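Local coordinates for protein type C neurotoxin (PDB 3PME) that probably binds gangliosides and phospholipid at the nerve-cell surface, as the receptor-binding domain of a mosaic C/D botulinum neurotoxin, at residues I255-Q260 and A383-A388; Y248-N253 and T269-T274; E26-G31 and K51-L56. All blocks are in the same frame, centred on the assembly; numbering follows the deposited sequence.

Interaction 1 of 3, residues I255-Q260 and A383-A388; sequences ILVLVQ and AYTPVA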
loop_
_atom_site.group_PDB
_atom_site.type_symbol
_atom_site.label_atom_id
_atom_site.label_comp_id
_atom_site.label_asym_id
_atom_site.label_seq_id
_atom_site.Cartn_x
_atom_site.Cartn_y
_atom_site.Cartn_z
ATOM N N ILE A 255 6.589 -23.658 20.576
ATOM C CA ILE A 255 5.801 -23.297 19.403
ATOM C C ILE A 255 5.717 -21.780 19.330
ATOM O O ILE A 255 6.204 -21.074 20.222
ATOM C CB ILE A 255 4.392 -23.905 19.427
ATOM C CG1 ILE A 255 3.584 -23.297 20.569
ATOM C CG2 ILE A 255 4.457 -25.438 19.520
ATOM C CD1 ILE A 255 2.101 -23.306 20.308
ATOM N N LEU A 256 5.117 -21.270 18.263
ATOM C CA LEU A 256 4.927 -19.836 18.154
ATOM C C LEU A 256 3.486 -19.471 18.511
ATOM O O LEU A 256 2.542 -20.168 18.134
ATOM C CB LEU A 256 5.217 -19.386 16.720
ATOM C CG LEU A 256 6.645 -19.592 16.241
ATOM C CD1 LEU A 256 6.738 -19.206 14.766
ATOM C CD2 LEU A 256 7.604 -18.769 17.100
ATOM N N VAL A 257 3.333 -18.370 19.237
ATOM C CA VAL A 257 2.001 -17.857 19.545
ATOM C C VAL A 257 1.990 -16.356 19.315
ATOM O O VAL A 257 3.043 -15.752 19.107
ATOM C CB VAL A 257 1.589 -18.160 21.003
ATOM C CG1 VAL A 257 1.415 -19.668 21.222
ATOM C CG2 VAL A 257 2.589 -17.554 21.961
ATOM N N LEU A 258 0.799 -15.758 19.358
ATOM C CA LEU A 258 0.652 -14.323 19.161
ATOM C C LEU A 258 0.385 -13.640 20.495
ATOM O O LEU A 258 -0.646 -13.875 21.126
ATOM C CB LEU A 258 -0.483 -14.025 18.171
ATOM C CG LEU A 258 -0.442 -14.803 16.846
ATOM C CD1 LEU A 258 -1.582 -14.380 15.902
ATOM C CD2 LEU A 258 0.912 -14.652 16.165
ATOM N N VAL A 259 1.314 -12.787 20.899
ATOM C CA VAL A 259 1.278 -12.119 22.194
ATOM C C VAL A 259 0.962 -10.629 22.027
ATOM O O VAL A 259 1.481 -9.965 21.125
ATOM C CB VAL A 259 2.650 -12.243 22.871
ATOM C CG1 VAL A 259 2.693 -11.439 24.173
ATOM C CG2 VAL A 259 2.996 -13.716 23.109
ATOM N N GLN A 260 0.114 -10.086 22.894
ATOM C CA GLN A 260 -0.198 -8.667 22.779
ATOM C C GLN A 260 1.008 -7.822 23.166
ATOM O O GLN A 260 1.606 -8.035 24.219
ATOM C CB GLN A 260 -1.395 -8.293 23.648
ATOM C CG GLN A 260 -1.958 -6.915 23.319
ATOM C CD GLN A 260 -3.240 -6.625 24.057
ATOM O OE1 GLN A 260 -3.299 -6.727 25.283
ATOM N NE2 GLN A 260 -4.280 -6.264 23.317
ATOM N N ALA A 383 -4.481 -20.150 23.389
ATOM C CA ALA A 383 -3.560 -19.112 22.940
ATOM C C ALA A 383 -3.976 -18.636 21.560
ATOM O O ALA A 383 -4.518 -19.407 20.778
ATOM C CB ALA A 383 -2.124 -19.662 22.899
ATOM N N TYR A 384 -3.721 -17.368 21.257
ATOM C CA TYR A 384 -3.829 -16.902 19.879
ATOM C C TYR A 384 -2.641 -17.509 19.146
ATOM O O TYR A 384 -1.497 -17.317 19.566
ATOM C CB TYR A 384 -3.775 -15.382 19.815
ATOM C CG TYR A 384 -4.959 -14.668 20.421
ATOM C CD1 TYR A 384 -5.056 -14.480 21.795
ATOM C CD2 TYR A 384 -5.958 -14.138 19.609
ATOM C CE1 TYR A 384 -6.142 -13.795 22.344
ATOM C CE2 TYR A 384 -7.045 -13.462 20.148
ATOM C CZ TYR A 384 -7.120 -13.296 21.518
ATOM O OH TYR A 384 -8.188 -12.616 22.065
ATOM N N THR A 385 -2.912 -18.260 18.082
ATOM C CA THR A 385 -1.880 -19.126 17.509
ATOM C C THR A 385 -1.886 -19.044 15.989
ATOM O O THR A 385 -2.946 -19.149 15.366
ATOM C CB THR A 385 -2.121 -20.600 17.905
ATOM O OG1 THR A 385 -2.345 -20.696 19.322
ATOM C CG2 THR A 385 -0.931 -21.480 17.499
ATOM N N PRO A 386 -0.705 -18.846 15.378
ATOM C CA PRO A 386 -0.588 -19.048 13.933
ATOM C C PRO A 386 -0.430 -20.548 13.683
ATOM O O PRO A 386 0.417 -21.191 14.317
ATOM C CB PRO A 386 0.704 -18.305 13.583
ATOM C CG PRO A 386 1.574 -18.492 14.824
ATOM C CD PRO A 386 0.594 -18.543 16.006
ATOM N N VAL A 387 -1.254 -21.095 12.792
ATOM C CA VAL A 387 -1.265 -22.531 12.525
ATOM C C VAL A 387 -1.340 -22.791 11.032
ATOM O O VAL A 387 -1.791 -21.936 10.274
ATOM C CB VAL A 387 -2.470 -23.253 13.212
ATOM C CG1 VAL A 387 -2.308 -23.264 14.730
ATOM C CG2 VAL A 387 -3.798 -22.615 12.801
ATOM N N ALA A 388 -0.905 -23.978 10.619
ATOM C CA ALA A 388 -1.107 -24.450 9.257
ATOM C C ALA A 388 -2.257 -25.454 9.275
ATOM O O ALA A 388 -2.220 -26.425 10.039
ATOM C CB ALA A 388 0.172 -25.109 8.741
HETATM O O HOH W 1 2.154 -22.107 16.248
HETATM O O HOH W 2 -1.807 -15.919 22.855
#
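L258 N donates a nearly straight hydrogen bond of 2.8 Å to Y384 O where strands 255-260 and 383-388 meet, axes 4.6 Å apart at closest and directions 132° apart. At so steep an angle no ladder follows this single direct backbone bond; waters take over on its two sides. One accepts from Y384 N and donates to L258 O, and another lies within hydrogen-bonding distance of both L256 O and P386 O. L258 makes the largest single share of the contact: its CB packs on Y384 CB at 3.9 Å, while CD2 runs past P386 CD, the two side chains sliding by each other in opposite directions. In the C-terminal receptor-binding domain, of the beta-trefoil class, this joins the hairpin strand 255-260 to a strand held between 326-332 and 366-373. P386 CD lies 3.3 Å from L256 O. V257 puts CG1 anti to its carbonyl carbon (chi1 -66°), where it meets A383 CB at 3.9 Å. T385 OG1 donates a hydrogen bond of 2.9 Å to A383 O within its own strand, from above the carbonyl plane. The Y384 ring leads away from the strand pair and makes a cation-pi contact with R247 and an edge-to-face one with Y244.

Interaction 2 of 3, residues Y248-N253 and T269-T274; sequences YIAPKN and TKNPIT. With SO4 (sulfate ion), chain C.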
loop_
_atom_site.group_PDB
_atom_site.type_symbol
_atom_site.label_atom_id
_atom_site.label_comp_id
_atom_site.label_asym_id
_atom_site.label_seq_id
_atom_site.Cartn_x
_atom_site.Cartn_y
_atom_site.Cartn_z
ATOM N N TYR A 248 2.312 -9.690 18.491
ATOM C CA TYR A 248 3.581 -10.053 17.873
ATOM C C TYR A 248 3.794 -11.552 18.021
ATOM O O TYR A 248 3.149 -12.194 18.853
ATOM C CB TYR A 248 4.754 -9.276 18.496
ATOM C CG TYR A 248 5.075 -9.585 19.947
ATOM C CD1 TYR A 248 4.459 -8.887 20.988
ATOM C CD2 TYR A 248 6.031 -10.536 20.269
ATOM C CE1 TYR A 248 4.776 -9.148 22.310
ATOM C CE2 TYR A 248 6.360 -10.801 21.587
ATOM C CZ TYR A 248 5.731 -10.101 22.603
ATOM O OH TYR A 248 6.042 -10.356 23.925
ATOM N N ILE A 249 4.698 -12.101 17.214
ATOM C CA ILE A 249 4.989 -13.532 17.228
ATOM C C ILE A 249 6.058 -13.833 18.272
ATOM O O ILE A 249 7.127 -13.220 18.268
ATOM C CB ILE A 249 5.461 -14.010 15.843
ATOM C CG1 ILE A 249 4.399 -13.664 14.797
ATOM C CG2 ILE A 249 5.756 -15.512 15.862
ATOM C CD1 ILE A 249 4.823 -13.931 13.374
ATOM N N ALA A 250 5.760 -14.765 19.171
ATOM C CA ALA A 250 6.709 -15.150 20.215
ATOM C C ALA A 250 6.798 -16.661 20.388
ATOM O O ALA A 250 5.798 -17.360 20.314
ATOM C CB ALA A 250 6.310 -14.514 21.536
ATOM N N PRO A 251 8.007 -17.175 20.639
ATOM C CA PRO A 251 8.122 -18.593 20.978
ATOM C C PRO A 251 7.702 -18.819 22.420
ATOM O O PRO A 251 8.112 -18.079 23.312
ATOM C CB PRO A 251 9.621 -18.866 20.816
ATOM C CG PRO A 251 10.263 -17.570 21.117
ATOM C CD PRO A 251 9.312 -16.496 20.615
ATOM N N LYS A 252 6.873 -19.826 22.646
ATOM C CA LYS A 252 6.459 -20.169 23.999
ATOM C C LYS A 252 6.335 -21.681 24.083
ATOM O O LYS A 252 5.556 -22.284 23.352
ATOM C CB LYS A 252 5.125 -19.498 24.332
ATOM C CG LYS A 252 4.549 -19.843 25.702
ATOM C CD LYS A 252 3.332 -18.969 25.993
ATOM C CE LYS A 252 2.703 -19.304 27.338
ATOM N NZ LYS A 252 1.620 -18.333 27.657
ATOM N N ASN A 253 7.127 -22.298 24.954
ATOM C CA ASN A 253 7.096 -23.751 25.089
ATOM C C ASN A 253 7.140 -24.465 23.738
ATOM O O ASN A 253 6.320 -25.351 23.454
ATOM C CB ASN A 253 5.872 -24.194 25.891
ATOM C CG ASN A 253 6.014 -23.909 27.368
ATOM O OD1 ASN A 253 7.106 -24.013 27.926
ATOM N ND2 ASN A 253 4.910 -23.551 28.012
ATOM N N THR A 269 6.414 -3.550 16.854
ATOM C CA THR A 269 6.293 -4.286 18.112
ATOM C C THR A 269 7.606 -5.013 18.463
ATOM O O THR A 269 8.591 -4.365 18.809
ATOM C CB THR A 269 5.094 -5.257 18.072
ATOM O OG1 THR A 269 5.242 -6.151 16.961
ATOM C CG2 THR A 269 3.769 -4.472 17.917
ATOM N N LYS A 270 7.620 -6.341 18.361
ATOM C CA LYS A 270 8.796 -7.147 18.706
ATOM C C LYS A 270 8.973 -8.316 17.741
ATOM O O LYS A 270 8.023 -8.732 17.061
ATOM C CB LYS A 270 8.636 -7.728 20.120
ATOM C CG LYS A 270 8.525 -6.707 21.224
ATOM C CD LYS A 270 8.402 -7.400 22.571
ATOM C CE LYS A 270 9.365 -8.560 22.652
ATOM N NZ LYS A 270 9.719 -8.885 24.064
ATOM N N ASN A 271 10.184 -8.877 17.735
ATOM C CA ASN A 271 10.495 -10.075 16.956
ATOM C C ASN A 271 10.117 -9.997 15.473
ATOM O O ASN A 271 9.408 -10.860 14.966
ATOM C CB ASN A 271 9.844 -11.319 17.576
ATOM C CG ASN A 271 10.209 -11.506 19.038
ATOM O OD1 ASN A 271 11.281 -11.088 19.485
ATOM N ND2 ASN A 271 9.329 -12.157 19.785
ATOM N N PRO A 272 10.620 -8.991 14.763
ATOM C CA PRO A 272 10.381 -8.985 13.324
ATOM C C PRO A 272 10.993 -10.206 12.669
ATOM O O PRO A 272 11.995 -10.757 13.157
ATOM C CB PRO A 272 11.085 -7.706 12.853
ATOM C CG PRO A 272 12.159 -7.481 13.883
ATOM C CD PRO A 272 11.539 -7.919 15.182
ATOM N N ILE A 273 10.366 -10.659 11.597
ATOM C CA ILE A 273 10.917 -11.721 10.771
ATOM C C ILE A 273 11.585 -11.159 9.512
ATOM O O ILE A 273 11.428 -9.979 9.178
ATOM C CB ILE A 273 9.836 -12.772 10.415
ATOM C CG1 ILE A 273 8.616 -12.136 9.722
ATOM C CG2 ILE A 273 9.397 -13.507 11.681
ATOM C CD1 ILE A 273 8.862 -11.767 8.261
ATOM N N THR A 274 12.369 -11.990 8.834
ATOM C CA THR A 274 12.791 -11.687 7.475
ATOM C C THR A 274 12.364 -12.846 6.583
ATOM O O THR A 274 12.139 -13.955 7.056
ATOM C CB THR A 274 14.283 -11.461 7.347
ATOM O OG1 THR A 274 14.967 -12.642 7.778
ATOM C CG2 THR A 274 14.720 -10.283 8.209
HETATM S S SO4 C . 9.192 -12.663 23.886
HETATM O O1 SO4 C . 7.818 -12.311 24.249
HETATM O O2 SO4 C . 9.432 -12.447 22.471
HETATM O O3 SO4 C . 10.105 -11.822 24.656
HETATM O O4 SO4 C . 9.437 -14.071 24.199
HETATM O O HOH W 3 6.328 -10.335 15.642
#
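A small anion site on the beta-trefoil domain joins Y248, on the first strand of the 247-252/255-260 hairpin, to K270 and N271 in the loop that leads into strand 273-277. All three grip a sulfate, probably taken from the crystallisation liquor, and Y299 OH adds a further hydrogen bond. Y248 and K270 lie side by side and point the same way. The lysine's aliphatic chain runs over one face of the phenol ring, K270 CB sitting 4.0 Å from the Y248 ring centroid in a CH-pi contact; farther out, K270 CD packs on Y248 CZ at 3.8 Å. A bend at chi3 (43°) carries the chain round to the anion, where K270 NZ hydrogen-bonds to sulfate O3 at 3.0 Å. Sulfate O1 lies in the plane of the ring at its edge and receives the hydrogen bond from Y248 OH, 2.7 Å long. The lysine's positive charge probably helps to hold the anion here. Nearer the backbone, T269 OG1 touches Y248 CB, and one water links I249 N to K270 O. The amide of N271, its plane turned 74° from the tyrosine ring, spends both its N-H groups: N271 ND2 gives one to sulfate O2 at 2.7 Å and the other to I249 O at 2.9 Å, the carbonyl oxygen lying almost in the amide plane.

Interaction 3 of 3, residues E26-G31 and K51-L56; sequences EVRLEG and KIIVNL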
loop_
_atom_site.group_PDB
_atom_site.type_symbol
_atom_site.label_atom_id
_atom_site.label_comp_id
_atom_site.label_asym_id
_atom_site.label_seq_id
_atom_site.Cartn_x
_atom_site.Cartn_y
_atom_site.Cartn_z
ATOM N N GLU A 26 7.310 19.968 -20.797
ATOM C CA GLU A 26 8.523 20.259 -20.051
ATOM C C GLU A 26 8.337 19.860 -18.591
ATOM O O GLU A 26 7.348 20.230 -17.966
ATOM C CB GLU A 26 8.878 21.743 -20.131
ATOM C CG GLU A 26 10.032 22.121 -19.224
ATOM C CD GLU A 26 10.232 23.621 -19.106
ATOM O OE1 GLU A 26 9.487 24.387 -19.759
ATOM O OE2 GLU A 26 11.141 24.032 -18.353
ATOM N N VAL A 27 9.292 19.108 -18.058
ATOM C CA VAL A 27 9.253 18.692 -16.664
ATOM C C VAL A 27 10.537 19.148 -15.990
ATOM O O VAL A 27 11.612 18.614 -16.262
ATOM C CB VAL A 27 9.118 17.166 -16.542
ATOM C CG1 VAL A 27 9.104 16.733 -15.076
ATOM C CG2 VAL A 27 7.865 16.680 -17.267
ATOM N N ARG A 28 10.431 20.156 -15.135
ATOM C CA ARG A 28 11.607 20.679 -14.456
ATOM C C ARG A 28 11.529 20.423 -12.964
ATOM O O ARG A 28 10.510 20.687 -12.334
ATOM C CB ARG A 28 11.765 22.176 -14.713
ATOM C CG ARG A 28 13.012 22.762 -14.070
ATOM C CD ARG A 28 13.207 24.227 -14.430
ATOM N NE ARG A 28 12.321 25.111 -13.677
ATOM C CZ ARG A 28 11.230 25.685 -14.175
ATOM N NH1 ARG A 28 10.878 25.473 -15.436
ATOM N NH2 ARG A 28 10.487 26.477 -13.412
ATOM N N LEU A 29 12.616 19.913 -12.397
ATOM C CA LEU A 29 12.657 19.636 -10.970
ATOM C C LEU A 29 13.457 20.690 -10.218
ATOM O O LEU A 29 14.618 20.951 -10.541
ATOM C CB LEU A 29 13.219 18.238 -10.698
ATOM C CG LEU A 29 12.240 17.072 -10.878
ATOM C CD1 LEU A 29 11.955 16.808 -12.350
ATOM C CD2 LEU A 29 12.779 15.824 -10.211
ATOM N N GLU A 30 12.822 21.296 -9.219
ATOM C CA GLU A 30 13.483 22.255 -8.346
ATOM C C GLU A 30 13.698 21.633 -6.976
ATOM O O GLU A 30 12.965 20.729 -6.571
ATOM C CB GLU A 30 12.654 23.530 -8.216
ATOM C CG GLU A 30 12.465 24.284 -9.515
ATOM C CD GLU A 30 11.841 25.646 -9.300
ATOM O OE1 GLU A 30 11.678 26.390 -10.293
ATOM O OE2 GLU A 30 11.516 25.972 -8.137
ATOM N N GLY A 31 14.708 22.112 -6.259
ATOM C CA GLY A 31 15.027 21.546 -4.965
ATOM C C GLY A 31 15.576 20.143 -5.114
ATOM O O GLY A 31 16.216 19.818 -6.112
ATOM N N LYS A 51 10.137 20.918 -5.635
ATOM C CA LYS A 51 9.037 21.144 -6.577
ATOM C C LYS A 51 9.275 20.490 -7.925
ATOM O O LYS A 51 10.400 20.442 -8.415
ATOM C CB LYS A 51 8.818 22.636 -6.818
ATOM C CG LYS A 51 8.445 23.442 -5.598
ATOM C CD LYS A 51 8.060 24.851 -6.008
ATOM C CE LYS A 51 7.768 25.713 -4.797
ATOM N NZ LYS A 51 6.746 25.070 -3.929
ATOM N N ILE A 52 8.206 19.993 -8.533
ATOM C CA ILE A 52 8.263 19.592 -9.925
ATOM C C ILE A 52 7.378 20.561 -10.691
ATOM O O ILE A 52 6.206 20.714 -10.369
ATOM C CB ILE A 52 7.753 18.169 -10.132
ATOM C CG1 ILE A 52 8.575 17.177 -9.302
ATOM C CG2 ILE A 52 7.794 17.810 -11.616
ATOM C CD1 ILE A 52 8.101 15.738 -9.426
ATOM N N ILE A 53 7.942 21.241 -11.681
ATOM C CA ILE A 53 7.169 22.186 -12.477
ATOM C C ILE A 53 6.929 21.576 -13.844
ATOM O O ILE A 53 7.878 21.247 -14.559
ATOM C CB ILE A 53 7.923 23.514 -12.669
ATOM C CG1 ILE A 53 8.455 24.049 -11.334
ATOM C CG2 ILE A 53 7.047 24.530 -13.404
ATOM C CD1 ILE A 53 7.455 24.059 -10.228
ATOM N N VAL A 54 5.664 21.398 -14.206
ATOM C CA VAL A 54 5.324 20.833 -15.506
ATOM C C VAL A 54 4.669 21.897 -16.376
ATOM O O VAL A 54 3.675 22.486 -15.982
ATOM C CB VAL A 54 4.375 19.626 -15.368
ATOM C CG1 VAL A 54 4.039 19.037 -16.734
ATOM C CG2 VAL A 54 4.992 18.558 -14.455
ATOM N N ASN A 55 5.248 22.159 -17.544
ATOM C CA ASN A 55 4.618 23.051 -18.514
ATOM C C ASN A 55 4.172 22.268 -19.736
ATOM O O ASN A 55 5.001 21.780 -20.505
ATOM C CB ASN A 55 5.587 24.155 -18.937
ATOM C CG ASN A 55 5.802 25.180 -17.853
ATOM O OD1 ASN A 55 4.922 25.992 -17.576
ATOM N ND2 ASN A 55 6.976 25.158 -17.238
ATOM N N LEU A 56 2.863 22.130 -19.898
ATOM C CA LEU A 56 2.297 21.464 -21.058
ATOM C C LEU A 56 2.424 22.359 -22.277
ATOM O O LEU A 56 2.477 23.582 -22.155
ATOM C CB LEU A 56 0.813 21.170 -20.832
ATOM C CG LEU A 56 0.395 19.970 -19.977
ATOM C CD1 LEU A 56 1.133 19.940 -18.657
ATOM C CD2 LEU A 56 -1.126 20.020 -19.761
#
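The guanidinium of R28 lies with one face over I53, whose CB is offset toward the rim of the flat group, while two carboxylate oxygens, E26 OE2 and E30 OE1, sit in plane at its edge. R28 NH1 to E26 OE2 and R28 NH2 to E30 OE1 are both salt bridges of 3.3 Å with weak hydrogen bonds, so the cation is held between two acids of its own strand. With CG anti to its backbone N (chi1 -178°) and a bend at chi3, the arginine turns over its cross-strand neighbour, bringing NH2 to 3.8 Å from I53 CG1. At one end of this face the carboxylate of E26 and the amide of N55 run side by side, planes 42° apart, and N55 OD1 is hydrogen-bonded to T178 OG1. At the other, E30 CB meets K51 CB, while K51 NZ forms a salt bridge with D184.

Beneath these groups is a regular antiparallel ladder: E26 with N55, R28 with I53 and E30 with K51 are hydrogen-bonded pairs, each joined by two backbone bonds. The intervening pairs, V27 with V54 and L29 with I52, are non-hydrogen-bonded and turn to the reverse face. There V27 CG1 packs against I52 CG2 at 3.9 Å and L29 CG against I52 CG1.

In the concanavalin-like N-terminal domain, 26-30 is an outermost strand of a three-stranded sheet. Strand 51-55 is central, pairing on its other edge with 178-181, and V27 packs on L10 and V54 on L8 of strand 6-13.

Overall arrangement
From the N terminus, interaction 3 comes first: strands 26-30 and 51-55 close a loop of about twenty residues inside the concanavalin-like domain, before the chain reaches the trefoil domain. There interactions 1 and 2 cross, since their segments alternate. Interaction 2 closes a short loop, tying the 247-252/255-260 hairpin to the turn before strand 273-277. Interaction 1 closes a much longer one, tying the same hairpin to the sheet that holds 383-389, more than 120 residues further along the chain. Their centres are about 9 Å apart, joined through the hairpin's pairing of Y248 with V259 and A250 with V257. Interaction 3 stands apart, its centre about 51 Å from that of interaction 1 and about 46 Å from that of interaction 2.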